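Local coordinates for ABM domain-containing protein (Caulobacter crescentus, PDB 3BM7) that is of unknown function but, as a member of the antibiotic biosynthesis monooxygenase family, may act as an oxidoreductase, at residues A[22-27]-A[71-76]. Residues are numbered along the deposited sequence; the frame is centred on the assembly and turned at random.
Sequences GVVATL and KVLELY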
# COMPACT_ATOMS: atom_id res chain seq x y z
N GLY A 22 3.75 -6.51 4.20
CA GLY A 22 3.47 -5.33 3.39
C GLY A 22 4.63 -4.36 3.38
O GLY A 22 5.46 -4.32 4.28
N VAL A 23 4.70 -3.54 2.32
CA VAL A 23 5.72 -2.53 2.20
C VAL A 23 5.10 -1.28 1.60
O VAL A 23 4.33 -1.37 0.65
CB VAL A 23 6.89 -2.94 1.26
CG1 VAL A 23 8.05 -1.94 1.37
CG2 VAL A 23 7.36 -4.34 1.55
N VAL A 24 5.41 -0.13 2.19
CA VAL A 24 5.24 1.14 1.48
C VAL A 24 6.63 1.70 1.25
O VAL A 24 7.36 1.99 2.21
CB VAL A 24 4.37 2.14 2.26
CG1 VAL A 24 4.22 3.44 1.45
CG2 VAL A 24 2.99 1.51 2.54
N ALA A 25 7.06 1.79 -0.01
CA ALA A 25 8.39 2.33 -0.34
C ALA A 25 8.20 3.70 -0.94
O ALA A 25 7.63 3.80 -2.06
CB ALA A 25 9.02 1.36 -1.42
N THR A 26 8.63 4.72 -0.20
CA THR A 26 8.54 6.10 -0.65
C THR A 26 9.83 6.44 -1.38
O THR A 26 10.90 6.46 -0.77
CB THR A 26 8.30 7.04 0.53
OG1 THR A 26 7.09 6.67 1.19
CG2 THR A 26 8.20 8.50 0.03
N LEU A 27 9.72 6.78 -2.66
CA LEU A 27 10.87 7.09 -3.51
C LEU A 27 10.79 8.54 -3.91
O LEU A 27 9.73 9.07 -4.26
CB LEU A 27 10.84 6.20 -4.73
CG LEU A 27 10.69 4.67 -4.53
CD1 LEU A 27 10.69 3.87 -5.82
CD2 LEU A 27 11.79 4.16 -3.57
N LYS A 71 5.09 6.30 -4.26
CA LYS A 71 4.97 5.28 -3.21
C LYS A 71 4.67 3.96 -3.89
O LYS A 71 3.67 3.76 -4.67
CB LYS A 71 3.91 5.63 -2.17
CG LYS A 71 4.27 6.88 -1.48
CD LYS A 71 3.49 7.17 -0.19
CE LYS A 71 4.01 8.45 0.42
NZ LYS A 71 3.37 8.72 1.74
N VAL A 72 5.52 2.95 -3.63
CA VAL A 72 5.25 1.63 -4.14
C VAL A 72 4.50 0.87 -3.06
O VAL A 72 4.96 0.79 -1.94
CB VAL A 72 6.54 0.82 -4.50
CG1 VAL A 72 6.17 -0.40 -5.36
CG2 VAL A 72 7.59 1.70 -5.20
N LEU A 73 3.38 0.29 -3.42
CA LEU A 73 2.61 -0.58 -2.51
C LEU A 73 3.01 -2.00 -2.87
O LEU A 73 2.77 -2.47 -4.00
CB LEU A 73 1.13 -0.35 -2.67
CG LEU A 73 0.73 1.14 -2.56
CD1 LEU A 73 -0.80 1.28 -2.68
CD2 LEU A 73 1.20 1.84 -1.31
N GLU A 74 3.55 -2.73 -1.89
CA GLU A 74 4.04 -4.10 -2.13
C GLU A 74 3.48 -5.04 -1.08
O GLU A 74 3.28 -4.63 0.08
CB GLU A 74 5.57 -4.18 -2.14
CG GLU A 74 6.27 -3.02 -2.83
CD GLU A 74 7.80 -3.01 -2.70
OE1 GLU A 74 8.40 -4.06 -2.37
OE2 GLU A 74 8.40 -1.95 -3.05
N LEU A 75 3.25 -6.28 -1.46
CA LEU A 75 2.78 -7.30 -0.53
C LEU A 75 3.42 -8.60 -0.93
O LEU A 75 3.37 -8.98 -2.09
CB LEU A 75 1.26 -7.44 -0.53
CG LEU A 75 0.61 -8.35 0.51
CD1 LEU A 75 0.79 -7.88 1.94
CD2 LEU A 75 -0.89 -8.57 0.16
N TYR A 76 4.03 -9.28 0.04
CA TYR A 76 4.70 -10.56 -0.19
C TYR A 76 4.08 -11.64 0.67
O TYR A 76 3.64 -11.38 1.78
CB TYR A 76 6.21 -10.45 0.14
CG TYR A 76 6.87 -9.44 -0.71
CD1 TYR A 76 7.36 -9.77 -1.97
CD2 TYR A 76 6.89 -8.10 -0.34
CE1 TYR A 76 7.85 -8.80 -2.83
CE2 TYR A 76 7.38 -7.11 -1.20
CZ TYR A 76 7.86 -7.49 -2.44
OH TYR A 76 8.36 -6.55 -3.31
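Val23 and Glu74 face each other as an antiparallel hydrogen-bonded pair, as do Ala25 and Val72; the Val72 N to Ala25 O bond measures 2.8 Å. On the face carrying these four residues, Glu74 runs extended across Val23, and its OE2 reaches Ala25 CB at 3.7 Å. Tyr76 OH donates to Glu74 OE1 at 2.7 Å, arriving from above the carboxylate plane, and so holds one carboxylate oxygen while the other lies against Ala25. Val23 CG2 meets the edge of the Tyr76 ring, 3.9 Å from Tyr76 CE2. Farther along, Leu27 CD1 crosses to Val72 CG2 at 3.8 Å. On the reverse face Lys71 lies alongside Thr26, Lys71 CE 3.6 Å from Thr26 OG1. Strands 21-29 and 69-76 are the central pair of the four-stranded antiparallel sheet of the ferredoxin-like fold, flanked by 102-113 and 55-62. Helix 34-51 packs on the Val72 face, Phe41 against Val72 and Phe37 against Leu27, while His85 meets the Tyr76 ring. The Lys71 chain, every torsion past CG near 180°, carries NZ to a salt bridge with Glu109 of the second subunit. Val24 and Leu73 on that same face pack against Leu73 and Val24, respectively, of the second subunit.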